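Local coordinates for protein ATP-dependent DNA helicase RecQ (Porphyromonas gingivalis, PDB 3IUO) that probably couples ATP hydrolysis to unwinding of duplex DNA while translocating in the 3'-5' direction, this chain being the C-terminal piece of the helicase, at residues M21-I29 with H42-V53; M73-I81 with Y104-K115. One frame throughout, in Å; residues are numbered along the deposited sequence. Where two conformers were deposited one is given.

Contact 1 and contact 2 are both helix-on-helix packings, set on opposite sides of the chain's centre. Their own centres lie about 18 Å apart. Along the sequence they follow in series: contact 1 joins helices 15-30 and 46-58, and contact 2 joins helices 75-87 and 106-121. Helix 106-121 then comes back against helix 46-58 and couples the two. There Arg110 NH2 lies 3.0 Å from Ser51 OG, a probable hydrogen bond, and Leu50 CD2 packs 3.5 Å from Leu111 CD2. Arg110 also forms a salt bridge with Glu54. Contact 1 lies in what is probably the helix-turn-helix domain of this all-helical C-terminal fragment.

Contact 1: residues M21-I29 with H42-V53; sequences MKVSIVQQI and HGLDFPELLSEV
Met21, a selenomethionine, lays CG over one face of the His42 ring, a CH-pi contact 4.0 Å from the ring centroid. The approach is off-centre, toward the ND1 rim. Ser24 CB comes up near the ring plane at the CE1 edge, 3.8 Å from that atom. Ile25 CG1 touches the ring obliquely from the next turn of the helix. Met21 bends at its third torsion (chi3 48°), which turns CE away from the imidazole and onto the Glu52 carboxylate, 3.5 Å from CD. The closest packing is here, round His42 and Met21.

The buried part lies between Ile25, Ile29, Leu49 and Val53. Ile25 CD1 meets Leu49 CD1 at 4.0 Å, the two side chains running alongside each other in opposite senses. Ile25 CG2 and Ile29 CD1 both rest on Val53 CG2. Ile38 and Ala39 of helix 35-41 close over this core. The margin near Lys22 is looser and partly exposed. Lys22 crosses Glu52 with its methylene groups, while NZ stays 5.4 Å from Glu52 OE1, so the opposite charges are near but do not touch.

Gly43, with positive phi, ends helix 35-41 in a Schellman motif. Asp45 and Glu48 then form a capping box that starts the next helix. The axes of segments 21-29 and 46-53 lie at 95°, 11.0 Å apart. Three helices, 15-30, 35-41 and 46-58, around one apolar core are consistent with the helix-turn-helix domain of RecQ-1-like proteins.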
loop_
_atom_site.group_PDB
_atom_site.type_symbol
_atom_site.label_atom_id
_atom_site.label_comp_id
_atom_site.label_asym_id
_atom_site.label_seq_id
_atom_site.Cartn_x
_atom_site.Cartn_y
_atom_site.Cartn_z
HETATM N N MSE B 21 1.196 24.902 3.291
HETATM C CA MSE B 21 2.307 24.529 2.429
HETATM C C MSE B 21 1.819 23.533 1.400
HETATM O O MSE B 21 2.204 23.602 0.239
HETATM C CB MSE B 21 3.465 23.927 3.230
HETATM C CG MSE B 21 4.679 23.550 2.361
HETATM SE SE MSE B 21 6.033 22.512 3.332
HETATM C CE MSE B 21 4.816 21.202 4.126
ATOM N N LYS B 22 0.960 22.612 1.831
ATOM C CA LYS B 22 0.411 21.628 0.921
ATOM C C LYS B 22 -0.513 22.255 -0.110
ATOM O O LYS B 22 -0.498 21.872 -1.273
ATOM C CB LYS B 22 -0.272 20.489 1.682
ATOM C CG LYS B 22 0.721 19.545 2.406
ATOM C CD LYS B 22 0.038 18.416 3.190
ATOM C CE LYS B 22 -0.557 18.906 4.502
ATOM N NZ LYS B 22 -1.191 17.765 5.213
ATOM N N VAL B 23 -1.279 23.262 0.315
ATOM C CA VAL B 23 -2.144 23.966 -0.616
ATOM C C VAL B 23 -1.262 24.618 -1.687
ATOM O O VAL B 23 -1.599 24.558 -2.881
ATOM C CB VAL B 23 -3.045 24.992 0.101
ATOM C CG1 VAL B 23 -3.642 25.991 -0.912
ATOM C CG2 VAL B 23 -4.160 24.282 0.883
ATOM N N SER B 24 -0.151 25.236 -1.252
ATOM C CA SER B 24 0.799 25.878 -2.165
ATOM C C SER B 24 1.403 24.872 -3.135
ATOM O O SER B 24 1.493 25.130 -4.329
ATOM C CB SER B 24 1.917 26.575 -1.384
ATOM O OG SER B 24 1.439 27.739 -0.739
ATOM N N ILE B 25 1.793 23.704 -2.622
ATOM C CA ILE B 25 2.392 22.655 -3.475
ATOM C C ILE B 25 1.425 22.204 -4.580
ATOM O O ILE B 25 1.820 22.027 -5.742
ATOM C CB ILE B 25 2.886 21.463 -2.632
ATOM C CG1 ILE B 25 4.136 21.897 -1.846
ATOM C CG2 ILE B 25 3.272 20.277 -3.512
ATOM C CD1 ILE B 25 4.510 20.953 -0.694
ATOM N N VAL B 26 0.167 22.012 -4.208
ATOM C CA VAL B 26 -0.863 21.617 -5.172
ATOM C C VAL B 26 -1.003 22.690 -6.250
ATOM O O VAL B 26 -1.094 22.382 -7.431
ATOM C CB VAL B 26 -2.195 21.350 -4.449
ATOM C CG1 VAL B 26 -3.328 21.154 -5.464
ATOM C CG2 VAL B 26 -2.059 20.131 -3.558
ATOM N N GLN B 27 -0.988 23.955 -5.831
ATOM C CA GLN B 27 -1.108 25.049 -6.792
ATOM C C GLN B 27 0.099 25.080 -7.721
ATOM O O GLN B 27 -0.056 25.283 -8.933
ATOM C CB GLN B 27 -1.279 26.380 -6.060
ATOM C CG GLN B 27 -2.621 26.497 -5.346
ATOM C CD GLN B 27 -2.756 27.764 -4.504
ATOM O OE1 GLN B 27 -1.759 28.375 -4.095
ATOM N NE2 GLN B 27 -3.996 28.149 -4.222
ATOM N N GLN B 28 1.294 24.878 -7.151
ATOM C CA GLN B 28 2.530 24.815 -7.937
ATOM C C GLN B 28 2.487 23.690 -8.972
ATOM O O GLN B 28 2.865 23.879 -10.132
ATOM C CB GLN B 28 3.762 24.684 -7.036
ATOM C CG GLN B 28 4.161 26.012 -6.374
ATOM C CD GLN B 28 5.113 25.792 -5.218
ATOM O OE1 GLN B 28 4.801 25.067 -4.256
ATOM N NE2 GLN B 28 6.278 26.404 -5.297
ATOM N N ILE B 29 1.990 22.527 -8.562
ATOM C CA ILE B 29 1.942 21.400 -9.473
ATOM C C ILE B 29 0.945 21.701 -10.578
ATOM O O ILE B 29 1.203 21.409 -11.739
ATOM C CB ILE B 29 1.595 20.091 -8.750
ATOM C CG1 ILE B 29 2.803 19.614 -7.902
ATOM C CG2 ILE B 29 1.193 19.002 -9.755
ATOM C CD1 ILE B 29 2.481 18.491 -6.925
ATOM N N HIS B 42 10.268 25.587 -0.960
ATOM C CA HIS B 42 9.769 25.317 0.394
ATOM C C HIS B 42 10.862 24.885 1.380
ATOM O O HIS B 42 10.568 24.433 2.493
ATOM C CB HIS B 42 8.648 24.280 0.340
ATOM C CG HIS B 42 7.411 24.782 -0.330
ATOM N ND1 HIS B 42 6.610 25.751 0.231
ATOM C CD2 HIS B 42 6.839 24.457 -1.516
ATOM C CE1 HIS B 42 5.596 26.001 -0.579
ATOM N NE2 HIS B 42 5.717 25.234 -1.646
ATOM N N GLY B 43 12.120 25.014 0.965
ATOM C CA GLY B 43 13.257 24.626 1.808
ATOM C C GLY B 43 13.270 23.134 2.096
ATOM O O GLY B 43 13.698 22.703 3.168
ATOM N N LEU B 44 12.777 22.343 1.141
ATOM C CA LEU B 44 12.748 20.893 1.298
ATOM C C LEU B 44 13.812 20.242 0.428
ATOM O O LEU B 44 14.132 20.751 -0.652
ATOM C CB LEU B 44 11.366 20.348 0.892
ATOM C CG LEU B 44 10.118 20.856 1.613
ATOM C CD1 LEU B 44 8.861 20.327 0.899
ATOM C CD2 LEU B 44 10.102 20.473 3.086
ATOM N N ASP B 45 14.370 19.117 0.882
ATOM C CA ASP B 45 15.146 18.296 -0.044
ATOM C C ASP B 45 14.151 17.448 -0.845
ATOM O O ASP B 45 12.949 17.413 -0.519
ATOM C CB ASP B 45 16.273 17.483 0.621
ATOM C CG ASP B 45 15.782 16.419 1.566
ATOM O OD1 ASP B 45 16.609 15.914 2.362
ATOM O OD2 ASP B 45 14.597 16.046 1.508
ATOM N N PHE B 46 14.626 16.809 -1.910
ATOM C CA PHE B 46 13.706 16.130 -2.821
ATOM C C PHE B 46 12.866 15.038 -2.141
ATOM O O PHE B 46 11.637 15.002 -2.297
ATOM C CB PHE B 46 14.426 15.599 -4.069
ATOM C CG PHE B 46 13.492 15.309 -5.204
ATOM C CD1 PHE B 46 12.912 16.346 -5.916
ATOM C CD2 PHE B 46 13.171 14.006 -5.542
ATOM C CE1 PHE B 46 12.027 16.087 -6.947
ATOM C CE2 PHE B 46 12.287 13.736 -6.566
ATOM C CZ PHE B 46 11.718 14.777 -7.284
ATOM N N PRO B 47 13.513 14.159 -1.355
ATOM C CA PRO B 47 12.704 13.126 -0.704
ATOM C C PRO B 47 11.651 13.675 0.256
ATOM O O PRO B 47 10.560 13.092 0.356
ATOM C CB PRO B 47 13.742 12.299 0.051
ATOM C CG PRO B 47 14.986 12.517 -0.694
ATOM C CD PRO B 47 14.950 13.941 -1.120
ATOM N N GLU B 48 11.956 14.780 0.932
ATOM C CA GLU B 48 10.974 15.442 1.784
ATOM C C GLU B 48 9.811 15.970 0.951
ATOM O O GLU B 48 8.665 15.889 1.381
ATOM C CB GLU B 48 11.593 16.596 2.572
ATOM C CG GLU B 48 12.552 16.181 3.692
ATOM C CD GLU B 48 13.372 17.348 4.259
ATOM O OE1 GLU B 48 13.569 18.374 3.568
ATOM O OE2 GLU B 48 13.853 17.227 5.402
ATOM N N LEU B 49 10.102 16.521 -0.220
ATOM C CA LEU B 49 9.005 16.951 -1.105
ATOM C C LEU B 49 8.130 15.756 -1.505
ATOM O O LEU B 49 6.899 15.833 -1.457
ATOM C CB LEU B 49 9.538 17.700 -2.331
ATOM C CG LEU B 49 8.416 18.111 -3.292
ATOM C CD1 LEU B 49 7.366 19.012 -2.630
ATOM C CD2 LEU B 49 9.016 18.744 -4.488
ATOM N N LEU B 50 8.771 14.650 -1.885
ATOM C CA LEU B 50 8.042 13.443 -2.231
ATOM C C LEU B 50 7.105 13.022 -1.113
ATOM O O LEU B 50 5.963 12.620 -1.388
ATOM C CB LEU B 50 8.985 12.293 -2.614
ATOM C CG LEU B 50 9.767 12.444 -3.929
ATOM C CD1 LEU B 50 10.789 11.321 -4.060
ATOM C CD2 LEU B 50 8.857 12.483 -5.142
ATOM N N SER B 51 7.581 13.120 0.135
ATOM C CA SER B 51 6.737 12.753 1.273
ATOM C C SER B 51 5.503 13.641 1.371
ATOM O O SER B 51 4.411 13.160 1.656
ATOM C CB SER B 51 7.522 12.757 2.558
ATOM O OG SER B 51 8.523 11.756 2.526
ATOM N N GLU B 52 5.678 14.937 1.131
ATOM C CA GLU B 52 4.521 15.846 1.144
ATOM C C GLU B 52 3.538 15.576 0.005
ATOM O O GLU B 52 2.320 15.579 0.213
ATOM C CB GLU B 52 4.969 17.303 1.058
ATOM C CG GLU B 52 5.896 17.729 2.180
ATOM C CD GLU B 52 5.226 17.825 3.542
ATOM O OE1 GLU B 52 3.981 17.876 3.616
ATOM O OE2 GLU B 52 5.963 17.889 4.552
ATOM N N VAL B 53 4.064 15.306 -1.184
ATOM C CA VAL B 53 3.201 14.986 -2.351
ATOM C C VAL B 53 2.463 13.654 -2.076
ATOM O O VAL B 53 1.287 13.528 -2.377
ATOM C CB VAL B 53 4.022 14.929 -3.639
ATOM C CG1 VAL B 53 3.172 14.411 -4.779
ATOM C CG2 VAL B 53 4.592 16.311 -3.955
#

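Contact 2: residues M73-I81 with Y104-K115; sequences MDEDHLEDI and YSEEEIRLVRIK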
loop_
_atom_site.group_PDB
_atom_site.type_symbol
_atom_site.label_atom_id
_atom_site.label_comp_id
_atom_site.label_asym_id
_atom_site.label_seq_id
_atom_site.Cartn_x
_atom_site.Cartn_y
_atom_site.Cartn_z
HETATM N N MSE B 73 12.435 11.575 -16.376
HETATM C CA MSE B 73 12.587 10.128 -16.270
HETATM C C MSE B 73 12.752 9.447 -17.612
HETATM O O MSE B 73 12.151 9.853 -18.612
HETATM C CB MSE B 73 11.423 9.497 -15.485
HETATM C CG MSE B 73 11.581 9.632 -13.976
HETATM SE SE MSE B 73 10.245 8.599 -12.998
HETATM C CE MSE B 73 10.203 7.019 -14.176
ATOM N N ASP B 74 13.595 8.423 -17.626
ATOM C CA ASP B 74 13.736 7.571 -18.803
ATOM C C ASP B 74 12.375 6.930 -19.116
ATOM O O ASP B 74 11.699 6.399 -18.210
ATOM C CB ASP B 74 14.799 6.498 -18.558
ATOM N N GLU B 75 11.973 7.000 -20.391
ATOM C CA GLU B 75 10.648 6.504 -20.830
ATOM C C GLU B 75 10.344 5.027 -20.535
ATOM O O GLU B 75 9.241 4.703 -20.066
ATOM C CB GLU B 75 10.395 6.826 -22.310
ATOM N N ASP B 76 11.308 4.140 -20.792
ATOM C CA ASP B 76 11.159 2.700 -20.477
ATOM C C ASP B 76 11.076 2.415 -18.968
ATOM O O ASP B 76 10.408 1.467 -18.544
ATOM C CB ASP B 76 12.299 1.877 -21.101
ATOM C CG ASP B 76 12.300 1.918 -22.628
ATOM O OD1 ASP B 76 11.272 1.560 -23.251
ATOM O OD2 ASP B 76 13.347 2.285 -23.218
ATOM N N HIS B 77 11.789 3.216 -18.176
ATOM C CA HIS B 77 11.698 3.152 -16.717
ATOM C C HIS B 77 10.276 3.482 -16.272
ATOM O O HIS B 77 9.675 2.735 -15.500
ATOM C CB HIS B 77 12.716 4.099 -16.078
ATOM C CG HIS B 77 14.140 3.629 -16.189
ATOM N ND1 HIS B 77 15.101 3.956 -15.261
ATOM C CD2 HIS B 77 14.753 2.828 -17.096
ATOM C CE1 HIS B 77 16.253 3.402 -15.601
ATOM N NE2 HIS B 77 16.071 2.716 -16.717
ATOM N N LEU B 78 9.729 4.586 -16.778
ATOM C CA LEU B 78 8.329 4.959 -16.469
ATOM C C LEU B 78 7.334 3.832 -16.825
ATOM O O LEU B 78 6.512 3.462 -15.988
ATOM C CB LEU B 78 7.932 6.277 -17.165
ATOM C CG LEU B 78 6.465 6.720 -17.267
ATOM C CD1 LEU B 78 5.878 6.914 -15.887
ATOM C CD2 LEU B 78 6.337 8.011 -18.096
ATOM N N GLU B 79 7.423 3.297 -18.048
ATOM C CA GLU B 79 6.529 2.233 -18.500
ATOM C C GLU B 79 6.644 0.976 -17.638
ATOM O O GLU B 79 5.631 0.411 -17.223
ATOM C CB GLU B 79 6.753 1.919 -19.991
ATOM C CG GLU B 79 5.684 1.010 -20.611
ATOM C CD GLU B 79 5.898 0.759 -22.107
ATOM O OE1 GLU B 79 6.865 0.062 -22.491
ATOM O OE2 GLU B 79 5.088 1.250 -22.919
ATOM N N ASP B 80 7.866 0.540 -17.353
ATOM C CA ASP B 80 8.059 -0.682 -16.576
ATOM C C ASP B 80 7.558 -0.558 -15.130
ATOM O O ASP B 80 6.898 -1.457 -14.629
ATOM C CB ASP B 80 9.518 -1.128 -16.629
ATOM C CG ASP B 80 9.931 -1.571 -18.027
ATOM O OD1 ASP B 80 9.052 -2.000 -18.811
ATOM O OD2 ASP B 80 11.130 -1.494 -18.358
ATOM N N ILE B 81 7.843 0.571 -14.487
ATOM C CA ILE B 81 7.369 0.781 -13.125
ATOM C C ILE B 81 5.842 0.931 -13.115
ATOM O O ILE B 81 5.174 0.391 -12.239
ATOM C CB ILE B 81 8.051 2.010 -12.460
ATOM C CG1 ILE B 81 9.573 1.805 -12.365
ATOM C CG2 ILE B 81 7.507 2.234 -11.053
ATOM C CD1 ILE B 81 10.314 3.123 -12.188
ATOM N N TYR B 104 15.586 0.101 -10.526
ATOM C CA TYR B 104 15.068 1.464 -10.390
ATOM C C TYR B 104 15.318 2.025 -9.006
ATOM O O TYR B 104 15.293 1.300 -8.011
ATOM C CB TYR B 104 13.578 1.483 -10.719
ATOM C CG TYR B 104 13.300 0.805 -12.026
ATOM C CD1 TYR B 104 13.766 1.348 -13.226
ATOM C CD2 TYR B 104 12.631 -0.406 -12.071
ATOM C CE1 TYR B 104 13.531 0.701 -14.449
ATOM C CE2 TYR B 104 12.393 -1.055 -13.282
ATOM C CZ TYR B 104 12.846 -0.499 -14.460
ATOM O OH TYR B 104 12.621 -1.142 -15.658
ATOM N N SER B 105 15.587 3.321 -8.953
ATOM C CA SER B 105 15.832 3.990 -7.688
ATOM C C SER B 105 14.540 4.174 -6.896
ATOM O O SER B 105 13.429 4.151 -7.447
ATOM C CB SER B 105 16.498 5.347 -7.918
ATOM O OG SER B 105 15.589 6.291 -8.486
ATOM N N GLU B 106 14.704 4.391 -5.600
ATOM C CA GLU B 106 13.568 4.706 -4.737
ATOM C C GLU B 106 12.829 5.947 -5.247
ATOM O O GLU B 106 11.596 5.960 -5.285
ATOM C CB GLU B 106 14.039 4.934 -3.310
ATOM C CG GLU B 106 12.885 5.069 -2.308
ATOM C CD GLU B 106 13.364 5.128 -0.861
ATOM O OE1 GLU B 106 12.698 5.787 -0.034
ATOM O OE2 GLU B 106 14.404 4.515 -0.550
ATOM N N GLU B 107 13.565 6.979 -5.650
ATOM C CA GLU B 107 12.915 8.179 -6.186
ATOM C C GLU B 107 12.109 7.942 -7.463
ATOM O O GLU B 107 10.994 8.492 -7.612
ATOM C CB GLU B 107 13.904 9.323 -6.357
ATOM C CG GLU B 107 14.328 9.871 -5.017
ATOM C CD GLU B 107 15.349 10.967 -5.114
ATOM O OE1 GLU B 107 15.556 11.494 -6.225
ATOM O OE2 GLU B 107 15.927 11.315 -4.057
ATOM N N GLU B 108 12.645 7.142 -8.377
ATOM C CA GLU B 108 11.887 6.835 -9.598
ATOM C C GLU B 108 10.588 6.122 -9.257
ATOM O O GLU B 108 9.530 6.470 -9.786
ATOM C CB GLU B 108 12.696 5.952 -10.526
ATOM C CG GLU B 108 13.766 6.671 -11.289
ATOM C CD GLU B 108 14.598 5.696 -12.110
ATOM O OE1 GLU B 108 15.256 4.797 -11.515
ATOM O OE2 GLU B 108 14.589 5.821 -13.351
ATOM N N ILE B 109 10.688 5.149 -8.351
ATOM C CA ILE B 109 9.562 4.313 -7.966
ATOM C C ILE B 109 8.532 5.153 -7.222
ATOM O O ILE B 109 7.327 5.035 -7.508
ATOM C CB ILE B 109 10.005 3.100 -7.121
ATOM C CG1 ILE B 109 10.821 2.130 -7.984
ATOM C CG2 ILE B 109 8.775 2.396 -6.545
ATOM C CD1 ILE B 109 11.543 1.065 -7.172
ATOM N N ARG B 110 8.994 6.004 -6.298
ATOM C CA ARG B 110 8.076 6.905 -5.601
ATOM C C ARG B 110 7.310 7.844 -6.545
ATOM O O ARG B 110 6.102 8.048 -6.368
ATOM C CB ARG B 110 8.781 7.720 -4.517
ATOM C CG ARG B 110 9.214 6.843 -3.377
ATOM C CD ARG B 110 10.052 7.624 -2.386
ATOM N NE ARG B 110 9.221 8.487 -1.542
ATOM C CZ ARG B 110 9.701 9.344 -0.653
ATOM N NH1 ARG B 110 11.013 9.517 -0.519
ATOM N NH2 ARG B 110 8.881 10.047 0.110
ATOM N N LEU B 111 7.997 8.431 -7.537
ATOM C CA LEU B 111 7.347 9.306 -8.509
ATOM C C LEU B 111 6.252 8.586 -9.286
ATOM O O LEU B 111 5.152 9.124 -9.472
ATOM C CB LEU B 111 8.382 9.895 -9.480
ATOM C CG LEU B 111 9.201 11.046 -8.876
ATOM C CD1 LEU B 111 10.390 11.420 -9.801
ATOM C CD2 LEU B 111 8.354 12.323 -8.625
ATOM N N VAL B 112 6.555 7.396 -9.789
ATOM C CA VAL B 112 5.583 6.710 -10.618
ATOM C C VAL B 112 4.426 6.248 -9.743
ATOM O O VAL B 112 3.293 6.244 -10.222
ATOM C CB VAL B 112 6.194 5.540 -11.409
ATOM C CG1 VAL B 112 5.142 4.834 -12.277
ATOM C CG2 VAL B 112 7.290 6.086 -12.294
ATOM N N ARG B 113 4.722 5.872 -8.497
ATOM C CA ARG B 113 3.684 5.434 -7.557
ATOM C C ARG B 113 2.707 6.604 -7.283
ATOM O O ARG B 113 1.502 6.385 -7.218
ATOM C CB ARG B 113 4.355 4.948 -6.276
ATOM C CG ARG B 113 3.386 4.477 -5.188
ATOM C CD ARG B 113 4.115 3.886 -4.010
ATOM N NE ARG B 113 3.169 3.525 -2.936
ATOM C CZ ARG B 113 2.812 4.353 -1.968
ATOM N NH1 ARG B 113 3.299 5.593 -1.940
ATOM N NH2 ARG B 113 1.943 3.951 -1.055
ATOM N N ILE B 114 3.225 7.818 -7.136
ATOM C CA ILE B 114 2.345 9.024 -7.006
ATOM C C ILE B 114 1.416 9.139 -8.194
ATOM O O ILE B 114 0.198 9.313 -8.038
ATOM C CB ILE B 114 3.178 10.310 -6.804
ATOM C CG1 ILE B 114 3.789 10.296 -5.389
ATOM C CG2 ILE B 114 2.370 11.584 -7.083
ATOM C CD1 ILE B 114 5.031 11.167 -5.279
ATOM N N LYS B 115 1.982 9.036 -9.400
ATOM C CA LYS B 115 1.203 9.124 -10.635
ATOM C C LYS B 115 0.094 8.045 -10.635
ATOM O O LYS B 115 -1.087 8.322 -10.899
ATOM C CB LYS B 115 2.150 8.919 -11.810
ATOM C CG LYS B 115 1.429 8.760 -13.147
ATOM C CD LYS B 115 2.448 8.575 -14.238
ATOM C CE LYS B 115 1.825 8.002 -15.508
ATOM N NZ LYS B 115 0.882 8.981 -16.155
#
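His77 is held in two ways at once by segment 104-115. Its ND1 donates to Glu108 OE2 over 2.7 Å, nearly straight at 165°. Its ring face receives the edge of Tyr104 in an edge-to-face pair, with planes at 75° and Tyr104 CE1 3.5 Å from His77 CG. The carboxylate oxygen is met on its syn side and lies close to the imidazole plane. CB of Asp74 sits over the opposite ring face.

Tyr104 is itself packed on one face. Ile81 CG1 stands over that ring 4.0 Å from the centroid, a CH-pi contact. Tyr104 OH makes a weak hydrogen bond to Asp80 OD2. The branches of Ile81 divide the work. CG2, anti to the backbone N, reaches Val112 CB at 3.6 Å, whereas CG1 and CD1 run toward Tyr104 and Ile109. Met73, a selenomethionine, adds CE against Val112 CG2 at 3.6 Å. Leu78 CD1 touches the same methyl and the chain of Lys115, whose NZ is engaged by Glu119 and Asp66. Phe82 and Ile69 extend this apolar layer. The segment axes cross at -60°, 9.9 Å apart.

Glu108 also serves its own helix: OE1 accepts from Ser105 N, and Ser105 OG accepts from Glu108 N, a capping box. Its extended chain thus links the start of helix 106-121 to His77 of helix 75-87. One carboxylate takes a bond on each oxygen, which fixes its rotation and probably favours its charged form.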